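Local coordinates for Fe-regulated protein B (Neisseria meningitidis, PDB 4AIP) that transports iron across the outer membrane as a TonB-dependent transporter, probably taking it up from siderophores, at residues N436-D441 / K467-D472; Y463-V468 / T475-N480; L649-R654 / V690-K695; L702-S707 / V734-N739. All blocks are in the same frame, centred on the assembly; numbering follows the deposited sequence.

Interaction 1: residues N436-D441 / K467-D472; sequences NPTKTD and KVKTHD
T438 to T440 pair with K467 to K469 as adjacent antiparallel strands at one end of a beta hairpin in the barrel wall, and the contact illustrates how a lysine side chain carries strand pairing past its last rung, while a water braces the rungs themselves. Four backbone hydrogen bonds join the strands: T438 and K469 exchange N-H and C=O, as do T440 and K467. Beyond them the lysine takes over. K469 starts with CG anti to its backbone N (chi1 -179°), then bends at its last two torsions, bringing NZ 2.7 Å from N436 O. The ammonium stands well above that carbonyl's plane, and it makes a second, weak bond to T470 O. On the way, K469 CB passes 3.4 Å from T438 OG1. On the same face a water donates to K467 O at 2.8 Å and also bonds T440 OG1 at 2.6 Å and T438 OG1 at 3.2 Å, tying both threonines to the facing strand. On the opposite face the K439 methylenes meet V468, with K439 CD 3.9 Å from V468 CG2, and beyond that contact the K439 ammonium goes on to P508 O and D127. Past the strand end, P437 CG rests on H471 CB. Strand 376-390 flanks 438-441 and holds N436 through E388, strand 475-490 flanks 467-469, and strand 522-525 packs against V468, T470 and H471.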
loop_
_atom_site.group_PDB
_atom_site.type_symbol
_atom_site.label_atom_id
_atom_site.label_comp_id
_atom_site.label_asym_id
_atom_site.label_seq_id
_atom_site.Cartn_x
_atom_site.Cartn_y
_atom_site.Cartn_z
ATOM N N ASN B 436 3.008 -24.893 -20.629
ATOM C CA ASN B 436 2.158 -23.722 -20.791
ATOM C C ASN B 436 1.518 -23.739 -22.162
ATOM O O ASN B 436 2.230 -23.917 -23.135
ATOM C CB ASN B 436 2.991 -22.462 -20.720
ATOM C CG ASN B 436 3.521 -22.158 -19.343
ATOM O OD1 ASN B 436 3.246 -22.837 -18.371
ATOM N ND2 ASN B 436 4.290 -21.096 -19.265
ATOM N N PRO B 437 0.182 -23.560 -22.248
ATOM C CA PRO B 437 -0.489 -23.467 -23.549
ATOM C C PRO B 437 -0.182 -22.149 -24.191
ATOM O O PRO B 437 -0.052 -21.137 -23.506
ATOM C CB PRO B 437 -1.992 -23.506 -23.208
ATOM C CG PRO B 437 -2.111 -23.826 -21.800
ATOM C CD PRO B 437 -0.780 -23.476 -21.136
ATOM N N THR B 438 -0.083 -22.130 -25.501
ATOM C CA THR B 438 0.155 -20.898 -26.200
ATOM C C THR B 438 -0.817 -20.804 -27.363
ATOM O O THR B 438 -1.430 -21.804 -27.786
ATOM C CB THR B 438 1.595 -20.800 -26.745
ATOM O OG1 THR B 438 1.774 -21.815 -27.731
ATOM C CG2 THR B 438 2.646 -20.953 -25.649
ATOM N N LYS B 439 -0.957 -19.586 -27.881
ATOM C CA LYS B 439 -1.651 -19.403 -29.107
ATOM C C LYS B 439 -1.084 -18.267 -29.889
ATOM O O LYS B 439 -0.926 -17.168 -29.352
ATOM C CB LYS B 439 -3.128 -19.142 -28.886
ATOM C CG LYS B 439 -3.718 -18.739 -30.235
ATOM C CD LYS B 439 -5.166 -18.952 -30.327
ATOM C CE LYS B 439 -5.888 -17.807 -29.606
ATOM N NZ LYS B 439 -7.315 -17.770 -29.893
ATOM N N THR B 440 -0.837 -18.505 -31.174
ATOM C CA THR B 440 -0.203 -17.492 -31.999
ATOM C C THR B 440 -1.207 -17.184 -33.078
ATOM O O THR B 440 -1.701 -18.097 -33.749
ATOM C CB THR B 440 1.120 -18.025 -32.623
ATOM O OG1 THR B 440 1.973 -18.502 -31.566
ATOM C CG2 THR B 440 1.836 -16.964 -33.380
ATOM N N ASP B 441 -1.508 -15.910 -33.256
ATOM C CA ASP B 441 -2.397 -15.483 -34.309
ATOM C C ASP B 441 -1.602 -14.538 -35.127
ATOM O O ASP B 441 -0.858 -13.742 -34.615
ATOM C CB ASP B 441 -3.607 -14.678 -33.768
ATOM C CG ASP B 441 -4.732 -15.566 -33.257
ATOM O OD1 ASP B 441 -5.416 -16.229 -34.071
ATOM O OD2 ASP B 441 -4.941 -15.602 -32.039
ATOM N N LYS B 467 -2.117 -20.675 -34.550
ATOM C CA LYS B 467 -1.595 -21.927 -34.129
ATOM C C LYS B 467 -1.806 -22.126 -32.654
ATOM O O LYS B 467 -1.467 -21.218 -31.845
ATOM C CB LYS B 467 -0.140 -21.931 -34.460
ATOM C CG LYS B 467 0.349 -23.225 -34.296
ATOM C CD LYS B 467 1.802 -23.128 -34.386
ATOM C CE LYS B 467 2.307 -24.343 -33.733
ATOM N NZ LYS B 467 3.492 -23.787 -33.056
ATOM N N VAL B 468 -2.363 -23.280 -32.297
ATOM C CA VAL B 468 -2.760 -23.530 -30.905
ATOM C C VAL B 468 -1.914 -24.655 -30.383
ATOM O O VAL B 468 -1.922 -25.734 -30.959
ATOM C CB VAL B 468 -4.270 -23.886 -30.728
ATOM C CG1 VAL B 468 -4.550 -24.224 -29.300
ATOM C CG2 VAL B 468 -5.096 -22.742 -31.103
ATOM N N LYS B 469 -1.174 -24.387 -29.310
ATOM C CA LYS B 469 -0.454 -25.411 -28.637
ATOM C C LYS B 469 -1.104 -25.540 -27.253
ATOM O O LYS B 469 -0.948 -24.666 -26.386
ATOM C CB LYS B 469 1.027 -25.054 -28.584
ATOM C CG LYS B 469 1.866 -26.143 -27.899
ATOM C CD LYS B 469 3.248 -25.592 -27.507
ATOM C CE LYS B 469 3.638 -26.024 -26.043
ATOM N NZ LYS B 469 2.517 -25.941 -24.934
ATOM N N THR B 470 -1.869 -26.621 -27.065
ATOM C CA THR B 470 -2.504 -26.865 -25.787
ATOM C C THR B 470 -1.527 -27.389 -24.715
ATOM O O THR B 470 -0.328 -27.527 -24.965
ATOM C CB THR B 470 -3.739 -27.754 -25.943
ATOM O OG1 THR B 470 -3.429 -28.883 -26.763
ATOM C CG2 THR B 470 -4.902 -26.985 -26.551
ATOM N N HIS B 471 -2.020 -27.660 -23.513
ATOM C CA HIS B 471 -1.095 -27.924 -22.389
ATOM C C HIS B 471 -0.451 -29.287 -22.391
ATOM O O HIS B 471 0.465 -29.534 -21.610
ATOM C CB HIS B 471 -1.628 -27.472 -20.991
ATOM C CG HIS B 471 -2.702 -28.338 -20.381
ATOM N ND1 HIS B 471 -3.477 -29.239 -21.094
ATOM C CD2 HIS B 471 -3.184 -28.362 -19.114
ATOM C CE1 HIS B 471 -4.357 -29.800 -20.278
ATOM N NE2 HIS B 471 -4.198 -29.285 -19.068
ATOM N N ASP B 472 -0.883 -30.141 -23.316
ATOM C CA ASP B 472 -0.299 -31.476 -23.486
ATOM C C ASP B 472 0.820 -31.442 -24.521
ATOM O O ASP B 472 1.420 -32.459 -24.802
ATOM C CB ASP B 472 -1.372 -32.492 -23.892
ATOM C CG ASP B 472 -2.106 -32.105 -25.196
ATOM O OD1 ASP B 472 -2.030 -30.909 -25.670
ATOM O OD2 ASP B 472 -2.788 -33.018 -25.757
HETATM O O HOH W 1 0.966 -20.659 -30.567
#

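Interaction 2: residues Y463-V468 / T475-N480; sequences YDRFKV and TVSSSN
F466 lies across S478 and the S477-S478 peptide of the facing strand, a worked case of an aromatic ring roofing its neighbour. Its CB rises beside D441 OD1, 3.4 Å away on the preceding strand. CG falls between the backbone N and the carbonyl carbon (chi1 69°), which swings the ring over strand 475-480. There CD2 comes 3.8 Å from S478 O, while on the other flank CE1 is equally near V476 O. CE2 reaches S478 CB at 3.6 Å, and CZ touches the same carbon. S478 N lies over one ring face, offset toward the rim. S507, P508 and A531 also meet this phenylalanine, so it is buried. The other face of the pairing is more open: Y463 OH and S479 OG approach to 3.6 Å, R465 NH2 nears S477 OG edge-on, and K467 CE leans on T475 OG1 at 3.4 Å. Beneath them run reciprocal backbone bonds between D464 and N480 and between V468 and V476, with V468 N to V476 O at 2.9 Å. Joined by the short loop 470-474, the two strands form a beta hairpin, the repeating unit from which the up-and-down antiparallel barrels of TonB-dependent receptors are built.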
loop_
_atom_site.group_PDB
_atom_site.type_symbol
_atom_site.label_atom_id
_atom_site.label_comp_id
_atom_site.label_asym_id
_atom_site.label_seq_id
_atom_site.Cartn_x
_atom_site.Cartn_y
_atom_site.Cartn_z
ATOM N N TYR B 463 -5.748 -12.523 -44.619
ATOM C CA TYR B 463 -5.402 -13.860 -44.560
ATOM C C TYR B 463 -4.976 -14.055 -43.102
ATOM O O TYR B 463 -4.104 -13.301 -42.626
ATOM C CB TYR B 463 -4.220 -14.027 -45.506
ATOM C CG TYR B 463 -3.639 -15.373 -45.422
ATOM C CD1 TYR B 463 -4.294 -16.446 -45.982
ATOM C CD2 TYR B 463 -2.429 -15.594 -44.757
ATOM C CE1 TYR B 463 -3.766 -17.704 -45.897
ATOM C CE2 TYR B 463 -1.881 -16.877 -44.688
ATOM C CZ TYR B 463 -2.568 -17.897 -45.249
ATOM O OH TYR B 463 -2.039 -19.141 -45.184
ATOM N N ASP B 464 -5.594 -15.001 -42.385
ATOM C CA ASP B 464 -5.352 -15.156 -40.959
ATOM C C ASP B 464 -4.957 -16.576 -40.649
ATOM O O ASP B 464 -5.640 -17.532 -41.095
ATOM C CB ASP B 464 -6.621 -14.894 -40.116
ATOM C CG ASP B 464 -7.023 -13.429 -40.087
ATOM O OD1 ASP B 464 -6.461 -12.585 -39.346
ATOM O OD2 ASP B 464 -7.967 -13.119 -40.797
ATOM N N ARG B 465 -3.918 -16.744 -39.841
ATOM C CA ARG B 465 -3.609 -18.097 -39.371
ATOM C C ARG B 465 -3.473 -18.046 -37.904
ATOM O O ARG B 465 -3.083 -17.026 -37.349
ATOM C CB ARG B 465 -2.258 -18.619 -39.870
ATOM C CG ARG B 465 -1.643 -17.966 -41.112
ATOM C CD ARG B 465 -0.367 -18.766 -41.407
ATOM N NE ARG B 465 -0.433 -20.017 -40.636
ATOM C CZ ARG B 465 0.353 -21.067 -40.838
ATOM N NH1 ARG B 465 1.277 -21.022 -41.816
ATOM N NH2 ARG B 465 0.214 -22.161 -40.049
ATOM N N PHE B 466 -3.671 -19.180 -37.295
ATOM C CA PHE B 466 -3.426 -19.307 -35.936
ATOM C C PHE B 466 -2.702 -20.580 -35.736
ATOM O O PHE B 466 -2.765 -21.499 -36.585
ATOM C CB PHE B 466 -4.727 -19.368 -35.160
ATOM C CG PHE B 466 -5.532 -20.605 -35.371
ATOM C CD1 PHE B 466 -5.332 -21.746 -34.580
ATOM C CD2 PHE B 466 -6.572 -20.605 -36.309
ATOM C CE1 PHE B 466 -6.111 -22.907 -34.752
ATOM C CE2 PHE B 466 -7.391 -21.774 -36.478
ATOM C CZ PHE B 466 -7.159 -22.920 -35.701
ATOM N N LYS B 467 -2.117 -20.675 -34.550
ATOM C CA LYS B 467 -1.595 -21.927 -34.129
ATOM C C LYS B 467 -1.806 -22.126 -32.654
ATOM O O LYS B 467 -1.467 -21.218 -31.845
ATOM C CB LYS B 467 -0.140 -21.931 -34.460
ATOM C CG LYS B 467 0.349 -23.225 -34.296
ATOM C CD LYS B 467 1.802 -23.128 -34.386
ATOM C CE LYS B 467 2.307 -24.343 -33.733
ATOM N NZ LYS B 467 3.492 -23.787 -33.056
ATOM N N VAL B 468 -2.363 -23.280 -32.297
ATOM C CA VAL B 468 -2.760 -23.530 -30.905
ATOM C C VAL B 468 -1.914 -24.655 -30.383
ATOM O O VAL B 468 -1.922 -25.734 -30.959
ATOM C CB VAL B 468 -4.270 -23.886 -30.728
ATOM C CG1 VAL B 468 -4.550 -24.224 -29.300
ATOM C CG2 VAL B 468 -5.096 -22.742 -31.103
ATOM N N THR B 475 -0.138 -29.504 -31.012
ATOM C CA THR B 475 -0.171 -28.340 -31.858
ATOM C C THR B 475 -1.128 -28.528 -33.065
ATOM O O THR B 475 -1.038 -29.517 -33.781
ATOM C CB THR B 475 1.252 -28.051 -32.290
ATOM O OG1 THR B 475 1.723 -26.914 -31.564
ATOM C CG2 THR B 475 1.349 -27.744 -33.782
ATOM N N VAL B 476 -2.043 -27.592 -33.279
ATOM C CA VAL B 476 -2.997 -27.646 -34.380
ATOM C C VAL B 476 -3.099 -26.260 -34.971
ATOM O O VAL B 476 -3.236 -25.288 -34.227
ATOM C CB VAL B 476 -4.379 -28.095 -33.902
ATOM C CG1 VAL B 476 -5.448 -27.792 -34.944
ATOM C CG2 VAL B 476 -4.399 -29.555 -33.608
ATOM N N SER B 477 -2.976 -26.137 -36.292
ATOM C CA SER B 477 -3.177 -24.824 -36.906
ATOM C C SER B 477 -4.134 -24.901 -38.038
ATOM O O SER B 477 -4.572 -26.010 -38.379
ATOM C CB SER B 477 -1.893 -24.089 -37.305
ATOM O OG SER B 477 -0.873 -24.916 -37.612
ATOM N N SER B 478 -4.495 -23.719 -38.547
ATOM C CA SER B 478 -5.348 -23.568 -39.704
ATOM C C SER B 478 -5.190 -22.149 -40.134
ATOM O O SER B 478 -4.561 -21.367 -39.412
ATOM C CB SER B 478 -6.824 -23.821 -39.361
ATOM O OG SER B 478 -7.543 -24.049 -40.557
ATOM N N SER B 479 -5.768 -21.809 -41.278
ATOM C CA SER B 479 -5.680 -20.480 -41.804
ATOM C C SER B 479 -6.945 -20.167 -42.580
ATOM O O SER B 479 -7.682 -21.060 -42.930
ATOM C CB SER B 479 -4.472 -20.365 -42.704
ATOM O OG SER B 479 -4.672 -21.151 -43.828
ATOM N N ASN B 480 -7.202 -18.889 -42.847
ATOM C CA ASN B 480 -8.415 -18.480 -43.539
ATOM C C ASN B 480 -8.191 -17.291 -44.399
ATOM O O ASN B 480 -7.409 -16.409 -44.061
ATOM C CB ASN B 480 -9.521 -18.123 -42.541
ATOM C CG ASN B 480 -10.057 -19.343 -41.820
ATOM O OD1 ASN B 480 -9.394 -19.907 -40.946
ATOM N ND2 ASN B 480 -11.244 -19.788 -42.220
#

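Interaction 3: residues L649-R654 / V690-K695; sequences LEIGWR and VFANWK
The phenyl ring of F691 has G652 on one face and the guanidinium of R654 on the other side of its plane. G652 CA sits 4.2 Å from the ring centroid and 21° off the normal, a CH-pi contact that the glycine permits because it brings no side chain into the ring's place, as in the aromatic rescue of glycine known from beta-sheets. The ring reaches it because CG lies between the backbone N and the carbonyl carbon (chi1 56°), folding F691 over its hydrogen-bonded partner. F691 CE2 lies over a face of the R654 guanidinium, 3.3 Å from R654 NH1, with the two planes only 5° apart and the groups offset. At the ring edge, near its plane, E650 OE1 comes 4.0 Å from F691 CE1. Reciprocal backbone bonds join G652 with F691 and E650 with N693, N693 N lying 2.8 Å from E650 O. R643 of the adjoining strand meets both N693 and E650, the latter only in a long, weak ion pair. On the reverse face L649 CD1 presses tightly on W694 CB at 3.3 Å, whereas I651 CG2 and A692 CB stay 4.2 Å apart. Charged and amide groups thus gather round F691 on one surface, while the other is largely apolar, consistent with a barrel wall that turns its apolar face to the membrane and its polar face to the plug-filled interior.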
loop_
_atom_site.group_PDB
_atom_site.type_symbol
_atom_site.label_atom_id
_atom_site.label_comp_id
_atom_site.label_asym_id
_atom_site.label_seq_id
_atom_site.Cartn_x
_atom_site.Cartn_y
_atom_site.Cartn_z
ATOM N N LEU B 649 -24.354 25.153 -16.393
ATOM C CA LEU B 649 -24.939 24.065 -15.655
ATOM C C LEU B 649 -25.874 23.265 -16.580
ATOM O O LEU B 649 -26.766 23.810 -17.239
ATOM C CB LEU B 649 -25.702 24.635 -14.452
ATOM C CG LEU B 649 -26.529 23.737 -13.506
ATOM C CD1 LEU B 649 -25.667 22.766 -12.634
ATOM C CD2 LEU B 649 -27.467 24.650 -12.616
ATOM N N GLU B 650 -25.643 21.969 -16.652
ATOM C CA GLU B 650 -26.523 21.144 -17.391
ATOM C C GLU B 650 -27.206 20.292 -16.358
ATOM O O GLU B 650 -26.500 19.713 -15.448
ATOM C CB GLU B 650 -25.746 20.261 -18.397
ATOM C CG GLU B 650 -26.633 19.683 -19.459
ATOM C CD GLU B 650 -25.897 18.992 -20.585
ATOM O OE1 GLU B 650 -25.269 17.930 -20.331
ATOM O OE2 GLU B 650 -26.014 19.492 -21.731
ATOM N N ILE B 651 -28.543 20.229 -16.471
ATOM C CA ILE B 651 -29.337 19.223 -15.765
ATOM C C ILE B 651 -30.055 18.395 -16.754
ATOM O O ILE B 651 -30.462 18.905 -17.809
ATOM C CB ILE B 651 -30.461 19.793 -14.864
ATOM C CG1 ILE B 651 -31.487 20.592 -15.702
ATOM C CG2 ILE B 651 -29.860 20.575 -13.679
ATOM C CD1 ILE B 651 -32.108 21.817 -14.915
ATOM N N GLY B 652 -30.301 17.153 -16.389
ATOM C CA GLY B 652 -31.001 16.279 -17.284
ATOM C C GLY B 652 -31.363 14.949 -16.724
ATOM O O GLY B 652 -31.127 14.667 -15.580
ATOM N N TRP B 653 -32.014 14.149 -17.536
ATOM C CA TRP B 653 -32.616 12.912 -17.100
ATOM C C TRP B 653 -32.105 11.909 -18.109
ATOM O O TRP B 653 -31.818 12.287 -19.263
ATOM C CB TRP B 653 -34.152 12.998 -17.209
ATOM C CG TRP B 653 -34.763 11.600 -17.320
ATOM C CD1 TRP B 653 -34.924 10.708 -16.306
ATOM C CD2 TRP B 653 -35.186 10.924 -18.512
ATOM N NE1 TRP B 653 -35.492 9.538 -16.776
ATOM C CE2 TRP B 653 -35.616 9.627 -18.131
ATOM C CE3 TRP B 653 -35.277 11.295 -19.874
ATOM C CZ2 TRP B 653 -36.140 8.702 -19.056
ATOM C CZ3 TRP B 653 -35.782 10.382 -20.791
ATOM C CH2 TRP B 653 -36.218 9.102 -20.372
ATOM N N ARG B 654 -32.029 10.640 -17.719
ATOM C CA ARG B 654 -31.584 9.644 -18.640
ATOM C C ARG B 654 -32.253 8.353 -18.236
ATOM O O ARG B 654 -32.299 8.010 -17.052
ATOM C CB ARG B 654 -30.045 9.577 -18.577
ATOM C CG ARG B 654 -29.389 8.280 -18.958
ATOM C CD ARG B 654 -27.809 8.406 -18.957
ATOM N NE ARG B 654 -27.311 9.532 -19.776
ATOM C CZ ARG B 654 -26.597 10.548 -19.290
ATOM N NH1 ARG B 654 -26.268 10.562 -18.009
ATOM N NH2 ARG B 654 -26.184 11.556 -20.072
ATOM N N VAL B 690 -31.126 11.130 -12.922
ATOM C CA VAL B 690 -31.030 12.549 -13.173
ATOM C C VAL B 690 -29.593 12.942 -12.789
ATOM O O VAL B 690 -28.991 12.319 -11.880
ATOM C CB VAL B 690 -32.087 13.408 -12.307
ATOM C CG1 VAL B 690 -33.603 13.052 -12.651
ATOM C CG2 VAL B 690 -31.851 13.224 -10.834
ATOM N N PHE B 691 -29.046 13.964 -13.456
ATOM C CA PHE B 691 -27.645 14.372 -13.198
ATOM C C PHE B 691 -27.574 15.832 -13.402
ATOM O O PHE B 691 -28.481 16.420 -14.048
ATOM C CB PHE B 691 -26.640 13.721 -14.179
ATOM C CG PHE B 691 -26.970 13.981 -15.666
ATOM C CD1 PHE B 691 -26.499 15.125 -16.330
ATOM C CD2 PHE B 691 -27.803 13.084 -16.364
ATOM C CE1 PHE B 691 -26.854 15.359 -17.700
ATOM C CE2 PHE B 691 -28.168 13.291 -17.721
ATOM C CZ PHE B 691 -27.697 14.406 -18.401
ATOM N N ALA B 692 -26.460 16.401 -12.928
ATOM C CA ALA B 692 -26.149 17.771 -13.135
ATOM C C ALA B 692 -24.618 17.900 -13.293
ATOM O O ALA B 692 -23.853 17.250 -12.571
ATOM C CB ALA B 692 -26.650 18.556 -11.956
ATOM N N ASN B 693 -24.184 18.749 -14.226
ATOM C CA ASN B 693 -22.791 19.156 -14.332
ATOM C C ASN B 693 -22.673 20.688 -14.167
ATOM O O ASN B 693 -23.217 21.477 -14.967
ATOM C CB ASN B 693 -22.221 18.707 -15.681
ATOM C CG ASN B 693 -20.898 19.381 -16.035
ATOM O OD1 ASN B 693 -20.846 20.229 -16.904
ATOM N ND2 ASN B 693 -19.823 18.987 -15.370
ATOM N N TRP B 694 -21.990 21.126 -13.124
ATOM C CA TRP B 694 -21.653 22.555 -13.111
ATOM C C TRP B 694 -20.224 22.938 -13.172
ATOM O O TRP B 694 -19.339 22.216 -12.683
ATOM C CB TRP B 694 -22.509 23.412 -12.161
ATOM C CG TRP B 694 -22.079 23.877 -10.869
ATOM C CD1 TRP B 694 -21.929 23.133 -9.710
ATOM C CD2 TRP B 694 -21.880 25.247 -10.481
ATOM N NE1 TRP B 694 -21.562 23.973 -8.622
ATOM C CE2 TRP B 694 -21.508 25.260 -9.086
ATOM C CE3 TRP B 694 -21.860 26.435 -11.191
ATOM C CZ2 TRP B 694 -21.224 26.414 -8.389
ATOM C CZ3 TRP B 694 -21.567 27.611 -10.494
ATOM C CH2 TRP B 694 -21.247 27.587 -9.093
ATOM N N LYS B 695 -20.028 24.047 -13.862
ATOM C CA LYS B 695 -18.756 24.483 -14.261
ATOM C C LYS B 695 -18.687 25.848 -13.673
ATOM O O LYS B 695 -18.944 26.837 -14.381
ATOM C CB LYS B 695 -18.669 24.577 -15.790
ATOM C CG LYS B 695 -18.503 23.262 -16.558
ATOM C CD LYS B 695 -18.481 23.557 -18.041
ATOM C CE LYS B 695 -18.695 22.295 -18.846
ATOM N NZ LYS B 695 -17.584 21.326 -18.546
#

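Interaction 4: residues L702-S707 / V734-N739; sequences LNVNLS and VRLGVN
S707 and R735 pack tightly on the inner face, where S707 OG sits only 3.2 Å from R735 CG, the arginine methylene lying against the hydroxyl oxygen. Beyond that point the R735 chain bends at chi3 and leads its guanidinium away to T83. Here N703 and N705 are buried too, and their amides are engaged: N705 OD1 takes a bond from N693 while its ND2 gives one to D78 O, and N703 OD1 accepts from K695. Six backbone bonds run between the strands, with N705 and G737 exchanging N-H and C=O at 2.8 Å each way, N705 N to G737 O and G737 N to N705 O. This pairing involves the last strand of the barrel, within the predicted TonB C-terminal box; strand 733-741 also pairs with the first barrel strand, 185-194, and so closes the cylinder. The outer face is looser and wholly apolar. L706 CD1 stands 4.0 Å from L736 CD1 and 4.2 Å from V734 CG2, and L706 is exposed. Toward the other end the fit improves, as L702 CD1 runs alongside V738 CG1 at 3.8 Å, both pointing the same way. F212, L268 and I255 of a second subunit pack on L702, L736 and V738 respectively.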
loop_
_atom_site.group_PDB
_atom_site.type_symbol
_atom_site.label_atom_id
_atom_site.label_comp_id
_atom_site.label_asym_id
_atom_site.label_seq_id
_atom_site.Cartn_x
_atom_site.Cartn_y
_atom_site.Cartn_z
ATOM N N LEU B 702 -12.868 23.119 -14.017
ATOM C CA LEU B 702 -13.507 22.701 -12.791
ATOM C C LEU B 702 -14.907 22.213 -13.059
ATOM O O LEU B 702 -15.718 22.941 -13.575
ATOM C CB LEU B 702 -13.501 23.844 -11.787
ATOM C CG LEU B 702 -14.224 23.633 -10.457
ATOM C CD1 LEU B 702 -13.768 22.339 -9.711
ATOM C CD2 LEU B 702 -14.172 24.901 -9.559
ATOM N N ASN B 703 -15.163 20.977 -12.695
ATOM C CA ASN B 703 -16.430 20.307 -12.945
ATOM C C ASN B 703 -16.886 19.802 -11.600
ATOM O O ASN B 703 -16.133 19.139 -10.880
ATOM C CB ASN B 703 -16.295 19.092 -13.877
ATOM C CG ASN B 703 -16.186 19.459 -15.387
ATOM O OD1 ASN B 703 -17.076 20.114 -15.966
ATOM N ND2 ASN B 703 -15.116 18.965 -16.041
ATOM N N VAL B 704 -18.111 20.139 -11.253
ATOM C CA VAL B 704 -18.718 19.637 -10.051
ATOM C C VAL B 704 -19.899 18.880 -10.590
ATOM O O VAL B 704 -20.697 19.434 -11.316
ATOM C CB VAL B 704 -19.202 20.829 -9.151
ATOM C CG1 VAL B 704 -19.908 20.325 -7.911
ATOM C CG2 VAL B 704 -18.020 21.659 -8.775
ATOM N N ASN B 705 -19.996 17.603 -10.281
ATOM C CA ASN B 705 -21.031 16.787 -10.873
ATOM C C ASN B 705 -21.832 16.118 -9.821
ATOM O O ASN B 705 -21.264 15.531 -8.866
ATOM C CB ASN B 705 -20.419 15.676 -11.743
ATOM C CG ASN B 705 -19.461 16.208 -12.795
ATOM O OD1 ASN B 705 -19.721 17.212 -13.467
ATOM N ND2 ASN B 705 -18.378 15.501 -12.979
ATOM N N LEU B 706 -23.166 16.122 -10.036
ATOM C CA LEU B 706 -24.056 15.495 -9.108
ATOM C C LEU B 706 -25.010 14.642 -9.856
ATOM O O LEU B 706 -25.561 15.062 -10.827
ATOM C CB LEU B 706 -24.834 16.553 -8.303
ATOM C CG LEU B 706 -25.955 15.987 -7.423
ATOM C CD1 LEU B 706 -25.377 15.228 -6.196
ATOM C CD2 LEU B 706 -26.963 17.092 -7.011
ATOM N N SER B 707 -25.245 13.447 -9.356
ATOM C CA SER B 707 -26.130 12.530 -10.018
ATOM C C SER B 707 -26.886 11.748 -8.973
ATOM O O SER B 707 -26.371 11.491 -7.844
ATOM C CB SER B 707 -25.366 11.556 -10.883
ATOM O OG SER B 707 -25.043 10.401 -10.104
ATOM N N VAL B 734 -26.405 8.038 -4.985
ATOM C CA VAL B 734 -26.295 9.448 -5.221
ATOM C C VAL B 734 -24.832 9.778 -5.194
ATOM O O VAL B 734 -24.102 9.327 -4.306
ATOM C CB VAL B 734 -27.142 10.256 -4.212
ATOM C CG1 VAL B 734 -26.831 9.787 -2.861
ATOM C CG2 VAL B 734 -26.910 11.784 -4.301
ATOM N N ARG B 735 -24.386 10.510 -6.210
ATOM C CA ARG B 735 -22.950 10.657 -6.443
ATOM C C ARG B 735 -22.599 12.085 -6.689
ATOM O O ARG B 735 -23.267 12.806 -7.435
ATOM C CB ARG B 735 -22.440 9.803 -7.621
ATOM C CG ARG B 735 -23.330 8.642 -8.053
ATOM C CD ARG B 735 -22.682 7.747 -9.156
ATOM N NE ARG B 735 -21.468 7.108 -8.644
ATOM C CZ ARG B 735 -20.793 6.153 -9.252
ATOM N NH1 ARG B 735 -21.218 5.667 -10.408
ATOM N NH2 ARG B 735 -19.714 5.670 -8.683
ATOM N N LEU B 736 -21.522 12.490 -6.053
ATOM C CA LEU B 736 -20.978 13.793 -6.262
ATOM C C LEU B 736 -19.531 13.534 -6.630
ATOM O O LEU B 736 -18.860 12.837 -5.906
ATOM C CB LEU B 736 -21.114 14.595 -4.969
ATOM C CG LEU B 736 -20.704 16.066 -5.088
ATOM C CD1 LEU B 736 -21.792 16.988 -5.617
ATOM C CD2 LEU B 736 -20.409 16.460 -3.730
ATOM N N GLY B 737 -19.101 14.050 -7.780
ATOM C CA GLY B 737 -17.736 13.961 -8.297
ATOM C C GLY B 737 -17.201 15.370 -8.526
ATOM O O GLY B 737 -17.984 16.287 -8.814
ATOM N N VAL B 738 -15.881 15.559 -8.367
ATOM C CA VAL B 738 -15.264 16.868 -8.680
ATOM C C VAL B 738 -13.968 16.585 -9.415
ATOM O O VAL B 738 -13.210 15.747 -8.932
ATOM C CB VAL B 738 -14.966 17.750 -7.364
ATOM C CG1 VAL B 738 -14.428 19.118 -7.723
ATOM C CG2 VAL B 738 -16.222 17.942 -6.476
ATOM N N ASN B 739 -13.696 17.241 -10.547
ATOM C CA ASN B 739 -12.326 17.185 -11.110
ATOM C C ASN B 739 -11.825 18.621 -11.235
ATOM O O ASN B 739 -12.616 19.520 -11.551
ATOM C CB ASN B 739 -12.163 16.472 -12.483
ATOM C CG ASN B 739 -13.357 16.605 -13.365
ATOM O OD1 ASN B 739 -14.252 15.729 -13.367
ATOM N ND2 ASN B 739 -13.399 17.666 -14.120
#

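Overall arrangement
All four contacts are antiparallel strand pairings in the wall of one beta-barrel, and they form two clusters on opposite sides of the chain's centre. Interactions 1 and 2 come first along the chain; their centres are 11 Å apart, and they share strand 455-469, each using one edge of it. Interactions 3 and 4 follow, 10 Å apart between centres, linked by the neighbouring strands 681-694 and 702-709 and by a probable N693-N705 hydrogen bond. The clusters lie about 50 Å from each other, centre to centre. The same next-neighbour pairing therefore recurs around the cylinder, and interaction 4 brings it to the closing strand, enclosing the plug.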